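Local structure of uncharacterized RNA methyltransferase pyrab10780 (Pyrococcus abyssi, 2JJQ) at residues L295-G300 against V357-P362; K316-N321 against E342-R347; V349-F354 against P368-R373. The protein catalyses the S-adenosyl-L-methionine-dependent methylation of uridine 54 in tRNA at carbon 5, giving 5-methyluridine. All coordinates share one frame; numbering follows the deposited sequence.

Contact 1. Residues L295-G300 against V357-P362. With SAH (S-adenosyl-L-homocysteine), chain B.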
loop_
_atom_site.group_PDB
_atom_site.type_symbol
_atom_site.label_atom_id
_atom_site.label_comp_id
_atom_site.label_asym_id
_atom_site.label_seq_id
_atom_site.Cartn_x
_atom_site.Cartn_y
_atom_site.Cartn_z
ATOM N N LEU A 295 22.378 -1.481 6.712
ATOM C CA LEU A 295 21.807 -2.441 5.730
ATOM C C LEU A 295 20.308 -2.184 5.565
ATOM O O LEU A 295 19.585 -2.177 6.560
ATOM C CB LEU A 295 21.990 -3.888 6.183
ATOM C CG LEU A 295 21.253 -4.992 5.421
ATOM C CD1 LEU A 295 21.750 -5.043 3.995
ATOM C CD2 LEU A 295 21.609 -6.296 6.134
ATOM N N ASP A 296 19.866 -1.970 4.320
ATOM C CA ASP A 296 18.459 -1.787 3.974
ATOM C C ASP A 296 18.006 -3.163 3.410
ATOM O O ASP A 296 18.052 -3.406 2.175
ATOM C CB ASP A 296 18.290 -0.644 2.949
ATOM C CG ASP A 296 16.803 -0.328 2.614
ATOM O OD1 ASP A 296 15.912 -0.811 3.380
ATOM O OD2 ASP A 296 16.556 0.434 1.615
ATOM N N MET A 297 17.551 -4.041 4.311
ATOM C CA MET A 297 17.147 -5.402 3.949
ATOM C C MET A 297 15.664 -5.400 3.516
ATOM O O MET A 297 14.834 -4.764 4.166
ATOM C CB MET A 297 17.440 -6.371 5.115
ATOM C CG MET A 297 17.132 -7.874 4.748
ATOM S SD MET A 297 17.966 -8.346 3.214
ATOM C CE MET A 297 17.009 -9.769 2.688
ATOM N N TYR A 298 15.351 -6.158 2.464
ATOM C CA TYR A 298 14.054 -6.087 1.784
ATOM C C TYR A 298 13.863 -4.636 1.293
ATOM O O TYR A 298 12.830 -4.037 1.501
ATOM C CB TYR A 298 12.920 -6.457 2.718
ATOM C CG TYR A 298 13.113 -7.760 3.502
ATOM C CD1 TYR A 298 12.846 -8.992 2.911
ATOM C CD2 TYR A 298 13.486 -7.734 4.855
ATOM C CE1 TYR A 298 13.009 -10.174 3.624
ATOM C CE2 TYR A 298 13.598 -8.898 5.576
ATOM C CZ TYR A 298 13.361 -10.107 4.952
ATOM O OH TYR A 298 13.471 -11.246 5.702
ATOM N N SER A 299 14.868 -4.120 0.588
ATOM C CA SER A 299 14.900 -2.660 0.222
ATOM C C SER A 299 13.834 -2.274 -0.767
ATOM O O SER A 299 13.532 -1.089 -0.945
ATOM C CB SER A 299 16.247 -2.301 -0.398
ATOM O OG SER A 299 16.406 -2.975 -1.643
ATOM N N GLY A 300 13.299 -3.245 -1.499
ATOM C CA GLY A 300 12.488 -2.853 -2.665
ATOM C C GLY A 300 13.270 -1.869 -3.504
ATOM O O GLY A 300 14.481 -2.038 -3.739
ATOM N N VAL A 357 20.640 -2.520 11.075
ATOM C CA VAL A 357 20.045 -3.280 9.997
ATOM C C VAL A 357 18.551 -2.903 9.961
ATOM O O VAL A 357 17.845 -3.035 10.959
ATOM C CB VAL A 357 20.192 -4.834 10.211
ATOM C CG1 VAL A 357 19.351 -5.584 9.188
ATOM C CG2 VAL A 357 21.657 -5.282 10.082
ATOM N N ILE A 358 18.057 -2.498 8.796
ATOM C CA ILE A 358 16.613 -2.206 8.629
ATOM C C ILE A 358 15.999 -3.388 7.961
ATOM O O ILE A 358 16.546 -3.881 6.965
ATOM C CB ILE A 358 16.417 -1.027 7.688
ATOM C CG1 ILE A 358 17.181 0.176 8.252
ATOM C CG2 ILE A 358 14.907 -0.691 7.532
ATOM C CD1 ILE A 358 17.262 1.298 7.220
ATOM N N VAL A 359 14.881 -3.865 8.495
ATOM C CA VAL A 359 14.156 -4.946 7.797
ATOM C C VAL A 359 12.719 -4.544 7.540
ATOM O O VAL A 359 12.067 -4.043 8.432
ATOM C CB VAL A 359 14.201 -6.278 8.587
ATOM C CG1 VAL A 359 15.658 -6.828 8.625
ATOM C CG2 VAL A 359 13.630 -6.155 9.972
ATOM N N ASP A 360 12.233 -4.785 6.318
ATOM C CA ASP A 360 10.851 -4.461 5.952
ATOM C C ASP A 360 10.328 -5.691 5.237
ATOM O O ASP A 360 10.159 -5.665 4.046
ATOM C CB ASP A 360 10.835 -3.243 4.984
ATOM C CG ASP A 360 9.440 -2.649 4.801
ATOM O OD1 ASP A 360 8.486 -3.236 5.349
ATOM O OD2 ASP A 360 9.328 -1.617 4.064
ATOM N N PRO A 361 10.135 -6.790 5.964
ATOM C CA PRO A 361 9.895 -8.070 5.313
ATOM C C PRO A 361 8.556 -8.183 4.625
ATOM O O PRO A 361 7.689 -7.335 4.846
ATOM C CB PRO A 361 9.938 -9.074 6.486
ATOM C CG PRO A 361 9.574 -8.296 7.713
ATOM C CD PRO A 361 10.205 -6.908 7.432
ATOM N N PRO A 362 8.410 -9.207 3.752
ATOM C CA PRO A 362 7.125 -9.536 3.144
ATOM C C PRO A 362 6.190 -10.097 4.228
ATOM O O PRO A 362 6.559 -10.164 5.403
ATOM C CB PRO A 362 7.485 -10.632 2.141
ATOM C CG PRO A 362 8.638 -11.291 2.692
ATOM C CD PRO A 362 9.469 -10.156 3.340
HETATM N N SAH B . 11.285 -1.346 1.945
HETATM C CA SAH B . 10.554 -1.550 0.651
HETATM C CB SAH B . 9.323 -2.434 0.847
HETATM C CG SAH B . 9.669 -3.850 1.250
HETATM S SD SAH B . 8.277 -4.887 0.773
HETATM C C SAH B . 10.076 -0.200 0.169
HETATM O O SAH B . 9.597 -0.012 -0.961
HETATM O OXT SAH B . 10.137 0.746 0.941
HETATM C "C5'" SAH B . 9.025 -6.458 1.125
HETATM C "C4'" SAH B . 10.145 -6.751 0.112
HETATM O "O4'" SAH B . 10.665 -8.099 0.262
HETATM C "C3'" SAH B . 9.717 -6.652 -1.352
HETATM O "O3'" SAH B . 10.486 -5.610 -1.986
HETATM C "C2'" SAH B . 10.003 -8.060 -1.934
HETATM O "O2'" SAH B . 10.506 -8.087 -3.273
HETATM C "C1'" SAH B . 11.070 -8.598 -1.027
HETATM N N9 SAH B . 11.085 -10.029 -0.741
HETATM C C8 SAH B . 10.030 -10.869 -0.615
HETATM N N7 SAH B . 10.484 -12.088 -0.220
HETATM C C5 SAH B . 11.815 -12.014 -0.060
HETATM C C6 SAH B . 12.904 -12.926 0.347
HETATM N N6 SAH B . 12.575 -14.205 0.656
HETATM N N1 SAH B . 14.178 -12.415 0.375
HETATM C C2 SAH B . 14.464 -11.134 0.054
HETATM N N3 SAH B . 13.515 -10.272 -0.336
HETATM C C4 SAH B . 12.216 -10.651 -0.393
#
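Y298 turns its ring down onto P361 by placing CG beside its own backbone N (chi1 -50°), while D360, with CG anti to the backbone N (chi1 -167°), presents its carboxylate to the amino group of S-adenosyl-L-homocysteine (SAH). The tyrosine ring is sandwiched. P361 CA sits 3.6 Å from its centroid and 11° off the normal, a CH-pi contact over one face; M297, its chain bent at chi2, lays its methyl CE over the opposite face, 4.1 Å above the ring plane. P362 crosses the ring at about a right angle, CD to Y298 CE1 being 3.6 Å, and its CG reaches the adenine as well. The phenol end is fixed from outside these segments, by a hydrogen bond from Y298 OH to D346 OD2.

Upstream, two parallel strands run side by side in the central sheet of a class I, Rossmann-like methyltransferase. I358 N gives L295 O a nearly straight bond of 2.7 Å, and M297 N reaches I358 O at 2.8 Å. The pairing then fades: D360 N to M297 O is weak at 3.4 Å, as the chains begin to part. L295 and V357, followed by M297 and V359, pack as neighbours on one face of the sheet. D360 O is buried against Y298 CB and has no hydrogen-bonding partner in the model.

Into this opening comes the amino group of SAH, which donates to D360 OD2 at 2.9 Å and to Y298 O at 3.1 Å. Two oxygens from different strand ends therefore grip one nitrogen, and the D360 carboxylate would be expected to favour the charged, ammonium form of the SAH amino group.

Contact 2. Residues K316-N321 against E342-R347. With SAH (S-adenosyl-L-homocysteine), chain B.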
loop_
_atom_site.group_PDB
_atom_site.type_symbol
_atom_site.label_atom_id
_atom_site.label_comp_id
_atom_site.label_asym_id
_atom_site.label_seq_id
_atom_site.Cartn_x
_atom_site.Cartn_y
_atom_site.Cartn_z
ATOM N N LYS A 316 23.972 -0.216 2.138
ATOM C CA LYS A 316 23.901 -1.343 1.214
ATOM C C LYS A 316 22.480 -1.872 1.358
ATOM O O LYS A 316 21.986 -1.982 2.466
ATOM C CB LYS A 316 24.881 -2.401 1.654
ATOM C CG LYS A 316 26.373 -1.976 1.433
ATOM C CD LYS A 316 27.280 -3.149 1.768
ATOM C CE LYS A 316 28.753 -2.856 1.387
ATOM N NZ LYS A 316 29.591 -3.780 2.220
ATOM N N GLY A 317 21.830 -2.219 0.264
ATOM C CA GLY A 317 20.491 -2.777 0.361
ATOM C C GLY A 317 20.401 -4.049 -0.460
ATOM O O GLY A 317 21.166 -4.251 -1.418
ATOM N N PHE A 318 19.470 -4.897 -0.073
ATOM C CA PHE A 318 19.242 -6.153 -0.782
ATOM C C PHE A 318 17.746 -6.453 -0.893
ATOM O O PHE A 318 16.955 -6.152 0.005
ATOM C CB PHE A 318 19.827 -7.321 0.000
ATOM C CG PHE A 318 21.355 -7.302 0.108
ATOM C CD1 PHE A 318 22.128 -7.905 -0.855
ATOM C CD2 PHE A 318 21.972 -6.747 1.217
ATOM C CE1 PHE A 318 23.511 -7.926 -0.756
ATOM C CE2 PHE A 318 23.377 -6.731 1.335
ATOM C CZ PHE A 318 24.148 -7.319 0.350
ATOM N N ASP A 319 17.370 -7.152 -1.955
ATOM C CA ASP A 319 15.996 -7.565 -2.143
ATOM C C ASP A 319 16.044 -8.725 -3.148
ATOM O O ASP A 319 16.965 -8.788 -3.987
ATOM C CB ASP A 319 15.185 -6.397 -2.712
ATOM C CG ASP A 319 13.667 -6.622 -2.591
ATOM O OD1 ASP A 319 13.079 -7.381 -3.410
ATOM O OD2 ASP A 319 13.057 -5.970 -1.710
ATOM N N SER A 320 15.085 -9.638 -3.076
ATOM C CA SER A 320 15.115 -10.802 -3.988
ATOM C C SER A 320 14.523 -10.435 -5.351
ATOM O O SER A 320 14.632 -11.191 -6.329
ATOM C CB SER A 320 14.354 -11.981 -3.338
ATOM O OG SER A 320 12.998 -11.660 -3.093
ATOM N N ASN A 321 13.870 -9.284 -5.447
ATOM C CA ASN A 321 13.280 -8.876 -6.724
ATOM C C ASN A 321 14.254 -8.101 -7.624
ATOM O O ASN A 321 14.605 -6.953 -7.319
ATOM C CB ASN A 321 12.010 -8.016 -6.487
ATOM C CG ASN A 321 11.174 -7.815 -7.779
ATOM O OD1 ASN A 321 11.498 -7.023 -8.603
ATOM N ND2 ASN A 321 10.090 -8.580 -7.927
ATOM N N GLU A 342 21.834 -4.888 -4.239
ATOM C CA GLU A 342 22.129 -6.191 -4.819
ATOM C C GLU A 342 20.946 -7.155 -4.591
ATOM O O GLU A 342 20.178 -7.035 -3.624
ATOM C CB GLU A 342 23.403 -6.768 -4.166
ATOM C CG GLU A 342 24.638 -5.825 -4.267
ATOM C CD GLU A 342 25.225 -5.720 -5.690
ATOM O OE1 GLU A 342 24.678 -6.357 -6.634
ATOM O OE2 GLU A 342 26.231 -4.987 -5.886
ATOM N N VAL A 343 20.781 -8.104 -5.513
ATOM C CA VAL A 343 19.704 -9.067 -5.386
ATOM C C VAL A 343 20.194 -10.196 -4.502
ATOM O O VAL A 343 21.260 -10.799 -4.769
ATOM C CB VAL A 343 19.328 -9.615 -6.768
ATOM C CG1 VAL A 343 18.317 -10.806 -6.614
ATOM C CG2 VAL A 343 18.798 -8.499 -7.640
ATOM N N ALA A 344 19.480 -10.452 -3.433
ATOM C CA ALA A 344 19.789 -11.577 -2.536
ATOM C C ALA A 344 18.518 -11.952 -1.797
ATOM O O ALA A 344 17.613 -11.129 -1.615
ATOM C CB ALA A 344 20.858 -11.215 -1.581
ATOM N N SER A 345 18.456 -13.210 -1.376
ATOM C CA SER A 345 17.380 -13.719 -0.568
ATOM C C SER A 345 17.700 -13.545 0.917
ATOM O O SER A 345 18.870 -13.663 1.321
ATOM C CB SER A 345 17.258 -15.233 -0.838
ATOM O OG SER A 345 16.354 -15.839 0.058
ATOM N N ASP A 346 16.671 -13.295 1.734
ATOM C CA ASP A 346 16.846 -13.291 3.162
ATOM C C ASP A 346 17.437 -14.633 3.690
ATOM O O ASP A 346 18.017 -14.670 4.730
ATOM C CB ASP A 346 15.539 -12.876 3.902
ATOM C CG ASP A 346 14.344 -13.819 3.653
ATOM O OD1 ASP A 346 14.434 -14.803 2.877
ATOM O OD2 ASP A 346 13.276 -13.572 4.272
ATOM N N ARG A 347 17.278 -15.720 2.946
ATOM C CA ARG A 347 17.828 -17.014 3.384
ATOM C C ARG A 347 19.368 -16.959 3.422
ATOM O O ARG A 347 20.004 -17.724 4.161
ATOM C CB ARG A 347 17.359 -18.134 2.454
ATOM C CG ARG A 347 15.849 -18.169 2.183
ATOM C CD ARG A 347 15.490 -19.187 1.060
ATOM N NE ARG A 347 16.490 -20.250 1.041
ATOM C CZ ARG A 347 16.213 -21.542 0.894
ATOM N NH1 ARG A 347 14.950 -21.946 0.739
ATOM N NH2 ARG A 347 17.205 -22.437 0.899
HETATM N N SAH B . 11.285 -1.346 1.945
HETATM C CA SAH B . 10.554 -1.550 0.651
HETATM C CB SAH B . 9.323 -2.434 0.847
HETATM C CG SAH B . 9.669 -3.850 1.250
HETATM S SD SAH B . 8.277 -4.887 0.773
HETATM C C SAH B . 10.076 -0.200 0.169
HETATM O O SAH B . 9.597 -0.012 -0.961
HETATM O OXT SAH B . 10.137 0.746 0.941
HETATM C "C5'" SAH B . 9.025 -6.458 1.125
HETATM C "C4'" SAH B . 10.145 -6.751 0.112
HETATM O "O4'" SAH B . 10.665 -8.099 0.262
HETATM C "C3'" SAH B . 9.717 -6.652 -1.352
HETATM O "O3'" SAH B . 10.486 -5.610 -1.986
HETATM C "C2'" SAH B . 10.003 -8.060 -1.934
HETATM O "O2'" SAH B . 10.506 -8.087 -3.273
HETATM C "C1'" SAH B . 11.070 -8.598 -1.027
HETATM N N9 SAH B . 11.085 -10.029 -0.741
HETATM C C8 SAH B . 10.030 -10.869 -0.615
HETATM N N7 SAH B . 10.484 -12.088 -0.220
HETATM C C5 SAH B . 11.815 -12.014 -0.060
HETATM C C6 SAH B . 12.904 -12.926 0.347
HETATM N N6 SAH B . 12.575 -14.205 0.656
HETATM N N1 SAH B . 14.178 -12.415 0.375
HETATM C C2 SAH B . 14.464 -11.134 0.054
HETATM N N3 SAH B . 13.515 -10.272 -0.336
HETATM C C4 SAH B . 12.216 -10.651 -0.393
#
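D319 O takes the amide of A344 from above its carbonyl plane: A344 N lies 3.1 Å from D319 O but 59° out of that plane, off the lone pairs. V343 CA, 3.1 Å from D319 O, makes a CA-H...O contact with the same oxygen. This is how the pairing ends in a beta-alpha-beta unit, in which helix 322-335 joins parallel strands 314-319 and 339-343 of the Rossmann-like sheet. Further back the ladder is more regular, with E342 N on G317 O at 3.0 Å and D319 N on E342 O at 3.3 Å, the latter in the carbonyl plane. Beside it the F318 ring reaches along the second strand, CE1 against E342 CB and CD1 against A344 CB; L295 and V349 also pack on this ring, and M297 lies against the F318 side chain near CB. The carboxylate of E342 leads away to a salt bridge with R329.

Past the strand ends, the two chains part and their residues line the SAH site. A chi1 of -165° carries the D319 carboxylate away from its own amide nitrogen, and it offers one oxygen to each ribose hydroxyl: O2' of SAH donates to OD1 at 2.7 Å and O3' to OD2 at 2.6 Å. An acidic residue at this strand end that clasps the ribose is a hallmark of class I methyltransferases. Both oxygens have a second donor, N321 N closing an Asx turn on the anti lone pair of OD1 and G300 N binding OD2, which fixes the rotation of the carboxylate. S320 lies against the adenine, whose far edge D346 reads: D346 N donates to SAH N1 at 3.0 Å and 167°, with D346 OD1 weakly accepting from N6.

Contact 3. Residues V349-F354 against P368-R373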
loop_
_atom_site.group_PDB
_atom_site.type_symbol
_atom_site.label_atom_id
_atom_site.label_comp_id
_atom_site.label_asym_id
_atom_site.label_seq_id
_atom_site.Cartn_x
_atom_site.Cartn_y
_atom_site.Cartn_z
ATOM N N VAL A 349 21.452 -13.630 2.950
ATOM C CA VAL A 349 22.116 -12.331 3.171
ATOM C C VAL A 349 22.932 -12.318 4.445
ATOM O O VAL A 349 22.484 -12.777 5.490
ATOM C CB VAL A 349 21.098 -11.148 3.213
ATOM C CG1 VAL A 349 20.166 -11.303 4.398
ATOM C CG2 VAL A 349 21.817 -9.778 3.305
ATOM N N SER A 350 24.141 -11.777 4.352
ATOM C CA SER A 350 24.973 -11.540 5.532
ATOM C C SER A 350 24.615 -10.222 6.207
ATOM O O SER A 350 24.413 -9.197 5.541
ATOM C CB SER A 350 26.461 -11.534 5.150
ATOM O OG SER A 350 27.215 -10.995 6.201
ATOM N N VAL A 351 24.578 -10.245 7.526
ATOM C CA VAL A 351 24.332 -9.051 8.317
ATOM C C VAL A 351 25.578 -8.650 9.067
ATOM O O VAL A 351 25.545 -7.817 9.948
ATOM C CB VAL A 351 23.135 -9.293 9.277
ATOM C CG1 VAL A 351 21.863 -9.346 8.465
ATOM C CG2 VAL A 351 23.258 -10.613 10.005
ATOM N N LYS A 352 26.719 -9.227 8.702
ATOM C CA LYS A 352 27.963 -8.874 9.373
ATOM C C LYS A 352 28.387 -7.457 9.052
ATOM O O LYS A 352 28.303 -7.034 7.891
ATOM C CB LYS A 352 29.085 -9.793 8.869
ATOM C CG LYS A 352 28.899 -11.289 9.169
ATOM C CD LYS A 352 30.237 -12.021 8.901
ATOM C CE LYS A 352 30.112 -13.550 8.941
ATOM N NZ LYS A 352 29.861 -14.021 10.334
ATOM N N GLY A 353 28.891 -6.741 10.044
ATOM C CA GLY A 353 29.621 -5.501 9.801
ATOM C C GLY A 353 28.778 -4.242 9.675
ATOM O O GLY A 353 29.298 -3.213 9.241
ATOM N N PHE A 354 27.487 -4.314 10.014
ATOM C CA PHE A 354 26.629 -3.112 9.938
ATOM C C PHE A 354 26.432 -2.533 11.325
ATOM O O PHE A 354 26.437 -3.281 12.296
ATOM C CB PHE A 354 25.280 -3.494 9.333
ATOM C CG PHE A 354 25.396 -3.919 7.937
ATOM C CD1 PHE A 354 25.581 -2.952 6.929
ATOM C CD2 PHE A 354 25.355 -5.263 7.589
ATOM C CE1 PHE A 354 25.706 -3.291 5.601
ATOM C CE2 PHE A 354 25.511 -5.606 6.238
ATOM C CZ PHE A 354 25.672 -4.653 5.249
ATOM N N PRO A 368 13.688 -17.498 9.242
ATOM C CA PRO A 368 14.412 -17.998 10.436
ATOM C C PRO A 368 15.936 -17.925 10.370
ATOM O O PRO A 368 16.585 -17.612 11.388
ATOM C CB PRO A 368 13.918 -19.457 10.532
ATOM C CG PRO A 368 12.448 -19.332 10.070
ATOM C CD PRO A 368 12.566 -18.387 8.867
ATOM N N ARG A 369 16.520 -18.197 9.212
ATOM C CA ARG A 369 17.977 -18.103 9.041
ATOM C C ARG A 369 18.497 -16.672 9.222
ATOM O O ARG A 369 19.583 -16.449 9.729
ATOM C CB ARG A 369 18.435 -18.636 7.678
ATOM C CG ARG A 369 18.442 -20.167 7.618
ATOM C CD ARG A 369 18.789 -20.744 6.246
ATOM N NE ARG A 369 18.883 -22.203 6.344
ATOM C CZ ARG A 369 18.888 -23.031 5.299
ATOM N NH1 ARG A 369 18.787 -22.544 4.057
ATOM N NH2 ARG A 369 18.989 -24.352 5.497
ATOM N N LEU A 370 17.722 -15.705 8.765
ATOM C CA LEU A 370 18.093 -14.299 8.937
ATOM C C LEU A 370 17.996 -13.963 10.432
ATOM O O LEU A 370 18.865 -13.271 10.965
ATOM C CB LEU A 370 17.130 -13.413 8.124
ATOM C CG LEU A 370 17.332 -11.913 8.354
ATOM C CD1 LEU A 370 18.787 -11.463 8.111
ATOM C CD2 LEU A 370 16.342 -11.133 7.415
ATOM N N VAL A 371 16.935 -14.418 11.118
ATOM C CA VAL A 371 16.896 -14.189 12.573
ATOM C C VAL A 371 18.080 -14.793 13.342
ATOM O O VAL A 371 18.677 -14.131 14.210
ATOM C CB VAL A 371 15.484 -14.318 13.292
ATOM C CG1 VAL A 371 14.235 -14.475 12.355
ATOM C CG2 VAL A 371 15.504 -14.971 14.692
ATOM N N LYS A 372 18.464 -16.008 12.962
ATOM C CA LYS A 372 19.693 -16.599 13.538
ATOM C C LYS A 372 20.933 -15.735 13.313
ATOM O O LYS A 372 21.760 -15.514 14.236
ATOM C CB LYS A 372 19.938 -17.989 12.950
ATOM C CG LYS A 372 18.837 -18.997 13.325
ATOM C CD LYS A 372 19.239 -20.425 13.034
ATOM C CE LYS A 372 18.135 -21.418 13.431
ATOM N NZ LYS A 372 18.665 -22.835 13.374
ATOM N N ARG A 373 21.070 -15.231 12.081
ATOM C CA ARG A 373 22.226 -14.438 11.709
ATOM C C ARG A 373 22.248 -13.126 12.486
ATOM O O ARG A 373 23.297 -12.704 12.976
ATOM C CB ARG A 373 22.240 -14.189 10.213
ATOM C CG ARG A 373 22.662 -15.408 9.414
ATOM C CD ARG A 373 22.649 -15.097 7.931
ATOM N NE ARG A 373 23.351 -16.176 7.267
ATOM C CZ ARG A 373 22.777 -17.007 6.411
ATOM N NH1 ARG A 373 21.495 -16.839 6.091
ATOM N NH2 ARG A 373 23.493 -17.990 5.861
HETATM O O HOH W 1 20.355 -14.387 6.038
#
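V349 and V351 both turn their CG1 methyls to one branch of L370, crossing that side chain obliquely. L370 CD1 lies 4.0 Å from V349 CG1 and 3.8 Å from V351 CG1, filling the notch between the two valines. The extended chi1 of L370 (174°) sends CD1 across to the loop, while CD2 lies against Y298 and CB against D346. V351 rests its second methyl, CG2, one helical turn further along, against R373 CB at 3.7 Å.

R373 reaches the backbone of V349 with its chain extended from CG to NE, CD lying 3.4 Å from V349 O. The guanidinium meets that carbonyl through a water, which accepts from R373 NH1 at 2.7 Å and donates to V349 O at 2.7 Å. NH1 also donates directly to R347 O, so it meets the connecting chain twice, directly at R347 and through water at V349.

Beyond the valines lie L295, M297 and F318 of the sheet, which places the non-helical crossover 349-354 between helix 368-377 and the strands. A helix flanking the parallel sheet in this way is the arrangement of the alpha/beta/alpha sandwich of Rossmann-like methyltransferases.

All three contacts belong to the C-terminal catalytic domain. Contacts 1 and 2, centres about 8 Å apart, share one sheet in which strands 356-359, 293-297, 314-319 and 339-343 are successive parallel neighbours; contact 2 is nested in the chain loop that contact 1 closes. Contact 3, centred about 12 Å from each, crosses contact 1 in chain order and opens after contact 2 closes. Its loop leads from strand 339-343 to 356-359, and its helix follows that strand. Residues of contacts 1 and 2 bind SAH together from the C-terminal ends of these strands, while L370 of contact 3 backs Y298, placing the cofactor pocket along the strand ends.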